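Local atomic coordinates of beta-porphyranase (Bacteroides plebeius, PDB entry 4AWD), a protein that cleaves the sulfated red-seaweed polysaccharide porphyran at its beta-D-galactopyranose-(1->4)-alpha-L-galactopyranose-6-sulfate linkages, while leaving the non-sulfated agarose portion untouched. Residues D178-M183 with M201-N206; M232-A237 with F255-K260; S148-L153 with H283-T288. All coordinates share one frame; numbering follows the deposited sequence.

Contact 1 (D178-M183 with M201-N206); sequences DIIETM and MQMNSN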
loop_
_atom_site.group_PDB
_atom_site.type_symbol
_atom_site.label_atom_id
_atom_site.label_comp_id
_atom_site.label_asym_id
_atom_site.label_seq_id
_atom_site.Cartn_x
_atom_site.Cartn_y
_atom_site.Cartn_z
ATOM N N ASP A 178 -0.023 -4.612 -3.552
ATOM C CA ASP A 178 -0.722 -4.299 -2.304
ATOM C C ASP A 178 -0.314 -5.299 -1.251
ATOM O O ASP A 178 -0.639 -6.485 -1.359
ATOM C CB ASP A 178 -2.244 -4.352 -2.512
ATOM C CG ASP A 178 -2.759 -3.184 -3.336
ATOM O OD1 ASP A 178 -2.488 -2.043 -2.932
ATOM O OD2 ASP A 178 -3.428 -3.404 -4.374
ATOM N N ILE A 179 0.426 -4.829 -0.253
ATOM C CA ILE A 179 0.908 -5.709 0.802
ATOM C C ILE A 179 -0.185 -5.878 1.857
ATOM O O ILE A 179 -0.448 -6.988 2.305
ATOM C CB ILE A 179 2.264 -5.233 1.390
ATOM C CG1 ILE A 179 3.352 -5.354 0.311
ATOM C CG2 ILE A 179 2.638 -6.071 2.616
ATOM C CD1 ILE A 179 4.657 -4.641 0.591
ATOM N N ILE A 180 -0.835 -4.782 2.236
ATOM C CA ILE A 180 -2.045 -4.877 3.054
ATOM C C ILE A 180 -3.032 -3.768 2.747
ATOM O O ILE A 180 -2.644 -2.604 2.596
ATOM C CB ILE A 180 -1.738 -4.933 4.598
ATOM C CG1 ILE A 180 -3.019 -5.166 5.417
ATOM C CG2 ILE A 180 -0.960 -3.665 5.082
ATOM C CD1 ILE A 180 -3.711 -6.524 5.150
ATOM N N GLU A 181 -4.301 -4.156 2.641
ATOM C CA GLU A 181 -5.439 -3.247 2.759
ATOM C C GLU A 181 -6.318 -3.765 3.889
ATOM O O GLU A 181 -6.601 -4.954 3.943
ATOM C CB GLU A 181 -6.264 -3.228 1.469
ATOM C CG GLU A 181 -5.539 -2.784 0.214
ATOM C CD GLU A 181 -6.428 -2.840 -1.010
ATOM O OE1 GLU A 181 -7.345 -1.990 -1.122
ATOM O OE2 GLU A 181 -6.231 -3.737 -1.862
ATOM N N THR A 182 -6.716 -2.892 4.817
ATOM C CA THR A 182 -7.808 -3.191 5.764
ATOM C C THR A 182 -8.530 -1.890 6.068
ATOM O O THR A 182 -8.081 -0.823 5.624
ATOM C CB THR A 182 -7.336 -3.661 7.124
ATOM O OG1 THR A 182 -6.058 -3.079 7.388
ATOM C CG2 THR A 182 -7.279 -5.143 7.217
ATOM N N MET A 183 -9.623 -1.978 6.818
ATOM C CA MET A 183 -10.168 -0.836 7.533
ATOM C C MET A 183 -10.582 -1.349 8.908
ATOM O O MET A 183 -10.834 -2.541 9.059
ATOM C CB MET A 183 -11.347 -0.191 6.786
ATOM C CG MET A 183 -12.559 -1.076 6.579
ATOM S SD MET A 183 -13.916 -0.231 5.731
ATOM C CE MET A 183 -13.243 0.019 4.080
ATOM N N MET A 201 -10.124 -8.605 9.322
ATOM C CA MET A 201 -9.466 -9.802 9.884
ATOM C C MET A 201 -8.917 -10.744 8.820
ATOM O O MET A 201 -8.813 -11.954 9.052
ATOM C CB MET A 201 -10.418 -10.602 10.787
ATOM C CG MET A 201 -10.886 -9.845 12.003
ATOM S SD MET A 201 -12.033 -10.762 13.035
ATOM C CE MET A 201 -13.105 -9.403 13.465
ATOM N N GLN A 202 -8.579 -10.203 7.657
ATOM C CA GLN A 202 -8.087 -11.027 6.567
ATOM C C GLN A 202 -6.844 -10.371 5.980
ATOM O O GLN A 202 -6.741 -9.145 5.944
ATOM C CB GLN A 202 -9.171 -11.271 5.481
ATOM C CG GLN A 202 -10.528 -11.896 5.968
ATOM C CD GLN A 202 -10.451 -13.393 6.352
ATOM O OE1 GLN A 202 -9.444 -14.050 6.084
ATOM N NE2 GLN A 202 -11.523 -13.932 6.981
ATOM N N MET A 203 -5.893 -11.193 5.540
ATOM C CA MET A 203 -4.678 -10.702 4.885
ATOM C C MET A 203 -5.059 -10.378 3.455
ATOM O O MET A 203 -4.880 -11.194 2.542
ATOM C CB MET A 203 -3.579 -11.777 4.934
ATOM C CG MET A 203 -2.186 -11.362 4.456
ATOM S SD MET A 203 -1.414 -10.140 5.535
ATOM C CE MET A 203 0.043 -9.705 4.590
ATOM N N ASN A 204 -5.643 -9.196 3.272
ATOM C CA ASN A 204 -5.969 -8.699 1.938
ATOM C C ASN A 204 -4.741 -8.119 1.229
ATOM O O ASN A 204 -4.359 -6.971 1.450
ATOM C CB ASN A 204 -7.096 -7.670 2.008
ATOM C CG ASN A 204 -8.181 -8.069 2.967
ATOM O OD1 ASN A 204 -8.871 -9.073 2.762
ATOM N ND2 ASN A 204 -8.342 -7.287 4.033
ATOM N N SER A 205 -4.115 -8.932 0.393
ATOM C CA SER A 205 -2.955 -8.501 -0.380
ATOM C C SER A 205 -3.377 -8.672 -1.809
ATOM O O SER A 205 -4.429 -9.269 -2.056
ATOM C CB SER A 205 -1.749 -9.380 -0.084
ATOM O OG SER A 205 -1.454 -9.349 1.297
ATOM N N ASN A 206 -2.592 -8.154 -2.753
ATOM C CA ASN A 206 -3.001 -8.223 -4.136
ATOM C C ASN A 206 -1.915 -7.764 -5.093
ATOM O O ASN A 206 -0.950 -7.112 -4.686
ATOM C CB ASN A 206 -4.262 -7.366 -4.328
ATOM C CG ASN A 206 -5.237 -7.950 -5.344
ATOM O OD1 ASN A 206 -4.925 -8.904 -6.067
ATOM N ND2 ASN A 206 -6.429 -7.354 -5.414
HETATM O O HOH W 1 -6.617 -4.535 -4.425
#

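Contact 2 (M232-A237 with F255-K260); sequences MTDPSA and FYYDGK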
loop_
_atom_site.group_PDB
_atom_site.type_symbol
_atom_site.label_atom_id
_atom_site.label_comp_id
_atom_site.label_asym_id
_atom_site.label_seq_id
_atom_site.Cartn_x
_atom_site.Cartn_y
_atom_site.Cartn_z
ATOM N N MET A 232 -6.141 -15.701 7.330
ATOM C CA MET A 232 -6.710 -15.315 8.629
ATOM C C MET A 232 -5.833 -14.348 9.409
ATOM O O MET A 232 -4.639 -14.571 9.603
ATOM C CB MET A 232 -7.010 -16.550 9.496
ATOM C CG MET A 232 -7.976 -17.570 8.864
ATOM S SD MET A 232 -9.663 -16.949 8.676
ATOM C CE MET A 232 -10.297 -17.134 10.359
ATOM N N THR A 233 -6.455 -13.294 9.900
ATOM C CA THR A 233 -5.723 -12.202 10.500
ATOM C C THR A 233 -6.464 -11.674 11.733
ATOM O O THR A 233 -7.612 -12.024 11.962
ATOM C CB THR A 233 -5.410 -11.173 9.375
ATOM O OG1 THR A 233 -4.004 -11.229 9.059
ATOM C CG2 THR A 233 -5.857 -9.777 9.690
ATOM N N ASP A 234 -5.796 -10.886 12.563
ATOM C CA ASP A 234 -6.432 -10.338 13.757
ATOM C C ASP A 234 -7.072 -8.991 13.428
ATOM O O ASP A 234 -6.654 -8.341 12.473
ATOM C CB ASP A 234 -5.400 -10.173 14.869
ATOM C CG ASP A 234 -4.704 -11.465 15.203
ATOM O OD1 ASP A 234 -5.356 -12.365 15.779
ATOM O OD2 ASP A 234 -3.505 -11.582 14.892
ATOM N N PRO A 235 -8.083 -8.560 14.223
ATOM C CA PRO A 235 -8.755 -7.278 13.931
ATOM C C PRO A 235 -7.728 -6.141 13.761
ATOM O O PRO A 235 -6.957 -5.854 14.683
ATOM C CB PRO A 235 -9.664 -7.068 15.149
ATOM C CG PRO A 235 -9.906 -8.442 15.688
ATOM C CD PRO A 235 -8.623 -9.194 15.446
ATOM N N SER A 236 -7.699 -5.532 12.578
ATOM C CA SER A 236 -6.579 -4.671 12.195
ATOM C C SER A 236 -6.422 -3.415 13.066
ATOM O O SER A 236 -5.319 -2.918 13.242
ATOM C CB SER A 236 -6.656 -4.308 10.714
ATOM O OG SER A 236 -7.896 -3.702 10.417
ATOM N N ALA A 237 -7.525 -2.937 13.633
ATOM C CA ALA A 237 -7.520 -1.724 14.466
ATOM C C ALA A 237 -7.187 -1.955 15.942
ATOM O O ALA A 237 -6.942 -1.001 16.680
ATOM C CB ALA A 237 -8.843 -1.003 14.342
ATOM N N PHE A 255 3.482 -13.359 0.727
ATOM C CA PHE A 255 3.013 -12.476 1.798
ATOM C C PHE A 255 3.121 -13.040 3.211
ATOM O O PHE A 255 2.899 -14.233 3.443
ATOM C CB PHE A 255 1.596 -11.982 1.496
ATOM C CG PHE A 255 1.495 -11.266 0.189
ATOM C CD1 PHE A 255 1.811 -9.922 0.105
ATOM C CD2 PHE A 255 1.131 -11.956 -0.972
ATOM C CE1 PHE A 255 1.753 -9.248 -1.119
ATOM C CE2 PHE A 255 1.061 -11.293 -2.197
ATOM C CZ PHE A 255 1.369 -9.929 -2.271
ATOM N N TYR A 256 3.475 -12.166 4.149
ATOM C CA TYR A 256 3.728 -12.558 5.533
ATOM C C TYR A 256 2.920 -11.718 6.511
ATOM O O TYR A 256 2.867 -10.494 6.411
ATOM C CB TYR A 256 5.220 -12.478 5.856
ATOM C CG TYR A 256 6.047 -13.459 5.051
ATOM C CD1 TYR A 256 6.333 -13.225 3.697
ATOM C CD2 TYR A 256 6.533 -14.635 5.638
ATOM C CE1 TYR A 256 7.069 -14.127 2.953
ATOM C CE2 TYR A 256 7.280 -15.552 4.892
ATOM C CZ TYR A 256 7.545 -15.286 3.554
ATOM O OH TYR A 256 8.279 -16.185 2.815
ATOM N N TYR A 257 2.272 -12.404 7.436
ATOM C CA TYR A 257 1.562 -11.758 8.508
ATOM C C TYR A 257 2.251 -12.167 9.785
ATOM O O TYR A 257 2.431 -13.347 10.012
ATOM C CB TYR A 257 0.104 -12.224 8.530
ATOM C CG TYR A 257 -0.697 -11.671 9.681
ATOM C CD1 TYR A 257 -0.881 -10.291 9.820
ATOM C CD2 TYR A 257 -1.269 -12.516 10.629
ATOM C CE1 TYR A 257 -1.611 -9.773 10.854
ATOM C CE2 TYR A 257 -2.009 -12.000 11.688
ATOM C CZ TYR A 257 -2.184 -10.628 11.790
ATOM O OH TYR A 257 -2.926 -10.090 12.821
ATOM N N ASP A 258 2.638 -11.198 10.609
ATOM C CA ASP A 258 3.382 -11.457 11.847
ATOM C C ASP A 258 4.556 -12.465 11.678
ATOM O O ASP A 258 4.824 -13.301 12.541
ATOM C CB ASP A 258 2.419 -11.839 12.985
ATOM C CG ASP A 258 1.630 -10.640 13.534
ATOM O OD1 ASP A 258 2.012 -9.469 13.268
ATOM O OD2 ASP A 258 0.629 -10.868 14.254
ATOM N N GLY A 259 5.252 -12.357 10.545
ATOM C CA GLY A 259 6.420 -13.181 10.242
ATOM C C GLY A 259 6.123 -14.582 9.716
ATOM O O GLY A 259 7.044 -15.364 9.498
ATOM N N LYS A 260 4.855 -14.907 9.498
ATOM C CA LYS A 260 4.500 -16.237 9.034
ATOM C C LYS A 260 4.006 -16.184 7.602
ATOM O O LYS A 260 3.160 -15.361 7.266
ATOM C CB LYS A 260 3.409 -16.860 9.936
ATOM C CG LYS A 260 3.840 -17.149 11.395
ATOM C CD LYS A 260 2.620 -17.432 12.297
ATOM C CE LYS A 260 2.020 -16.138 12.919
ATOM N NZ LYS A 260 0.971 -15.452 12.084
#

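Contact 3 (S148-L153 with H283-T288); sequences SSTFWL and HIVTET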
loop_
_atom_site.group_PDB
_atom_site.type_symbol
_atom_site.label_atom_id
_atom_site.label_comp_id
_atom_site.label_asym_id
_atom_site.label_seq_id
_atom_site.Cartn_x
_atom_site.Cartn_y
_atom_site.Cartn_z
ATOM N N SER A 148 -9.439 3.258 4.755
ATOM C CA SER A 148 -8.436 2.201 4.635
ATOM C C SER A 148 -7.178 2.522 5.429
ATOM O O SER A 148 -6.865 3.690 5.658
ATOM C CB SER A 148 -8.046 2.012 3.169
ATOM O OG SER A 148 -7.417 3.197 2.687
ATOM N N SER A 149 -6.484 1.469 5.857
ATOM C CA SER A 149 -5.101 1.559 6.317
ATOM C C SER A 149 -4.345 0.664 5.354
ATOM O O SER A 149 -4.664 -0.515 5.253
ATOM C CB SER A 149 -4.950 1.025 7.745
ATOM O OG SER A 149 -5.748 1.756 8.659
ATOM N N THR A 150 -3.369 1.215 4.634
ATOM C CA THR A 150 -2.702 0.439 3.597
ATOM C C THR A 150 -1.188 0.616 3.583
ATOM O O THR A 150 -0.662 1.591 4.098
ATOM C CB THR A 150 -3.233 0.772 2.188
ATOM O OG1 THR A 150 -2.986 2.148 1.906
ATOM C CG2 THR A 150 -4.721 0.497 2.066
ATOM N N PHE A 151 -0.513 -0.360 2.975
ATOM C CA PHE A 151 0.924 -0.352 2.747
ATOM C C PHE A 151 1.122 -1.075 1.427
ATOM O O PHE A 151 0.761 -2.252 1.306
ATOM C CB PHE A 151 1.656 -1.106 3.872
ATOM C CG PHE A 151 3.150 -1.221 3.667
ATOM C CD1 PHE A 151 3.940 -0.088 3.517
ATOM C CD2 PHE A 151 3.769 -2.457 3.648
ATOM C CE1 PHE A 151 5.330 -0.187 3.329
ATOM C CE2 PHE A 151 5.150 -2.574 3.491
ATOM C CZ PHE A 151 5.934 -1.442 3.316
ATOM N N TRP A 152 1.676 -0.373 0.440
ATOM C CA TRP A 152 1.815 -0.914 -0.904
ATOM C C TRP A 152 2.870 -0.222 -1.742
ATOM O O TRP A 152 3.405 0.822 -1.364
ATOM C CB TRP A 152 0.475 -0.873 -1.652
ATOM C CG TRP A 152 -0.287 0.415 -1.614
ATOM C CD1 TRP A 152 -0.892 0.984 -0.519
ATOM C CD2 TRP A 152 -0.597 1.262 -2.731
ATOM N NE1 TRP A 152 -1.539 2.148 -0.886
ATOM C CE2 TRP A 152 -1.380 2.339 -2.237
ATOM C CE3 TRP A 152 -0.292 1.217 -4.101
ATOM C CZ2 TRP A 152 -1.853 3.370 -3.068
ATOM C CZ3 TRP A 152 -0.772 2.238 -4.935
ATOM C CH2 TRP A 152 -1.548 3.299 -4.409
ATOM N N LEU A 153 3.152 -0.823 -2.891
ATOM C CA LEU A 153 4.098 -0.283 -3.861
ATOM C C LEU A 153 3.413 -0.171 -5.221
ATOM O O LEU A 153 2.484 -0.934 -5.528
ATOM C CB LEU A 153 5.344 -1.170 -3.983
ATOM C CG LEU A 153 6.249 -1.310 -2.750
ATOM C CD1 LEU A 153 5.671 -2.351 -1.836
ATOM C CD2 LEU A 153 7.654 -1.698 -3.125
ATOM N N HIS A 283 3.884 3.397 -1.531
ATOM C CA HIS A 283 2.743 4.234 -1.160
ATOM C C HIS A 283 2.197 3.873 0.218
ATOM O O HIS A 283 2.027 2.702 0.549
ATOM C CB HIS A 283 1.624 4.127 -2.189
ATOM C CG HIS A 283 1.385 5.391 -2.963
ATOM N ND1 HIS A 283 0.668 5.416 -4.142
ATOM C CD2 HIS A 283 1.761 6.672 -2.725
ATOM C CE1 HIS A 283 0.611 6.658 -4.595
ATOM N NE2 HIS A 283 1.267 7.438 -3.755
ATOM N N ILE A 284 1.925 4.873 1.035
ATOM C CA ILE A 284 1.326 4.611 2.333
ATOM C C ILE A 284 0.078 5.485 2.416
ATOM O O ILE A 284 0.176 6.697 2.497
ATOM C CB ILE A 284 2.307 4.871 3.507
ATOM C CG1 ILE A 284 3.686 4.262 3.212
ATOM C CG2 ILE A 284 1.727 4.294 4.800
ATOM C CD1 ILE A 284 4.774 4.540 4.254
ATOM N N VAL A 285 -1.092 4.858 2.375
ATOM C CA VAL A 285 -2.315 5.572 2.012
ATOM C C VAL A 285 -3.516 5.289 2.917
ATOM O O VAL A 285 -3.756 4.165 3.336
ATOM C CB VAL A 285 -2.709 5.261 0.548
ATOM C CG1 VAL A 285 -4.075 5.820 0.215
ATOM C CG2 VAL A 285 -1.664 5.821 -0.404
ATOM N N THR A 286 -4.285 6.341 3.150
ATOM C CA THR A 286 -5.514 6.312 3.930
ATOM C C THR A 286 -6.650 6.788 3.003
ATOM O O THR A 286 -6.659 7.939 2.551
ATOM C CB THR A 286 -5.309 7.235 5.154
ATOM O OG1 THR A 286 -5.120 6.435 6.337
ATOM C CG2 THR A 286 -6.422 8.167 5.319
ATOM N N GLU A 287 -7.587 5.895 2.666
ATOM C CA GLU A 287 -8.526 6.226 1.602
ATOM C C GLU A 287 -9.942 5.795 1.864
ATOM O O GLU A 287 -10.283 5.132 2.873
ATOM C CB GLU A 287 -8.074 5.639 0.264
ATOM C CG GLU A 287 -8.666 4.274 -0.053
ATOM C CD GLU A 287 -7.654 3.372 -0.745
ATOM O OE1 GLU A 287 -6.698 2.945 -0.058
ATOM O OE2 GLU A 287 -7.809 3.109 -1.966
ATOM N N THR A 288 -10.809 6.228 0.973
ATOM C CA THR A 288 -12.197 5.881 1.091
ATOM C C THR A 288 -12.521 4.983 -0.156
ATOM O O THR A 288 -11.930 5.157 -1.250
ATOM C CB THR A 288 -12.995 7.235 1.314
ATOM O OG1 THR A 288 -14.107 7.076 2.213
ATOM C CG2 THR A 288 -13.406 7.830 0.089
HETATM O O HOH W 2 -7.258 5.125 8.044
#

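Contact 1 (D178-M183 with M201-N206)
The side-chain amide of Asn-204 meets the backbone of Glu-181 in its own plane: ND2 gives a nearly straight hydrogen bond (166°) to Glu-181 O at 2.9 Å, and Thr-182 CG2 packs against the same nitrogen, the two side chains crossing at about a right angle. A second NH2 bond, to Trp-199 O, fixes the amide's rotation. Further along, the carboxylate of Asp-178 and the amide of Asn-206 point the same way side by side, their planes 49° apart. A water joins this row, donating to Glu-181 OE2 (2.7 Å) and accepting from Asn-206 ND2 (3.0 Å); its bond to Asp-178 OD2 is weak. Glu-181 OE1 is held by Tyr-289. Between Asp-178 and Glu-181, Ile-179 and Ile-180 both face Phe-151 in a classic beta bulge, which falls within the ExDxxE signature of the bulged GH16 enzymes, in which Glu-181 is the probable proton donor. Asp-178 pairs with Asn-206 through two antiparallel backbone bonds, whereas at the bulge Ser-205 OG reaches Ile-179 O (2.8 Å) from above the carbonyl plane. On the side away from the carboxylates, Met-203, bent at chi2 (67°), brings CE to 3.6 Å from Ile-179 O and SD beside Ile-180 CD1.

Contact 2 (M232-A237 with F255-K260)
The phenol of Tyr-257 is held at its hydroxyl by Asp-234, at the ring edge, and covered on one face by Thr-233. OH donates to Asp-234 OD2 at 2.6 Å, meeting the anti side of the carboxylate and lying 25° out of its plane, and accepts from Asp-234 N at 3.0 Å. One residue thus satisfies the hydroxyl in both roles. Over the ring, Thr-233 OG1 sits 3.1 Å above the centre, with CB making a CH-pi contact at 4.2 Å from the centroid. With CG anti to the backbone N (chi1 176°), Tyr-257 stretches its ring out toward this loop. Its position comes from the hairpin of strands 252-257 and 260-265, joined by a type I' turn from Tyr-257 to Lys-260, with Asp-258 and Gly-259 at its two central, positive-phi positions. Tyr-257 O accepts from Lys-260 N at 2.9 Å and, from the opposite face of its plane, from Lys-260 NZ at 3.3 Å. Asp-258 OD2 lies over the rim of the second ring face and 4.2 Å from Asp-234 OD2. This approach of like charges is probably eased by the bond from His-241 to Asp-258 OD2, while OD1 takes the backbone N of Thr-242. The rings of His-241 and Tyr-243, on strand 241-249, also meet Tyr-257.

Contact 3 (S148-L153 with H283-T288)
Trp-152 lays its indole alongside His-283, the side chains pointing the same way. From CB, chi1 of 48° places CG between the backbone N and the carbonyl carbon, which swings the ring over its partner strand. CD1 then comes to 3.6 Å from His-283 O. NE1 has Val-285 CB near the ring plane and makes a weak bond to Thr-150 OG1. Over the centre of the six-membered ring stands His-283 CB, 3.5 Å from the centroid, a CH-pi contact 14° off the normal. CZ2 touches Val-285 CG2 at 3.6 Å, and at the tip CH2 comes to 3.1 Å from His-283 ND1, the imidazole inclined 58° to the indole. Ser-72 holds the other imidazole nitrogen, NE2. Trp-152 and His-283 form an antiparallel hydrogen-bonded pair within the beta-jelly roll typical of GH16 enzymes. Trp-152 touches Glu-176, the probable nucleophile, and Glu-287 probably binds substrate, so this side of the sheet probably faces the cleft, while Phe-151 and Ile-284 point into the core against Val-314. Thr-150 OG1 donates to Val-285 O (2.6 Å), reinforcing a weak bond from its own backbone N to the same oxygen. Beyond the regular pairing, Ser-148 OG accepts from Glu-287 N (2.7 Å) and donates to Glu-287 OE1 (2.8 Å), fixing a carboxylate whose OE2 forms a salt bridge with Arg-79.

Overall arrangement
Contacts 1 and 3, with centres about 10 Å apart, are adjoining steps across one sheet: strand 149-163 lies between strands 281-285 and 168-182, and probable hydrogen bonds run from Ser-149 N to Thr-182 O and from Ile-179 N to Phe-151 O. Both border the probable catalytic site. The side chains of Glu-181 and Glu-287 are about 5 Å apart, that of Trp-152 is about 3 Å from that of Glu-176, and Asp-178 and Glu-287 each hydrogen-bond to glycerol, probably from the crystallisation liquor. Contact 2 lies farther out, the side chain of Thr-233 about 11 Å from that of Glu-181; its loop joins contact 1 through Thr-233 N and Met-201 O (2.8 Å).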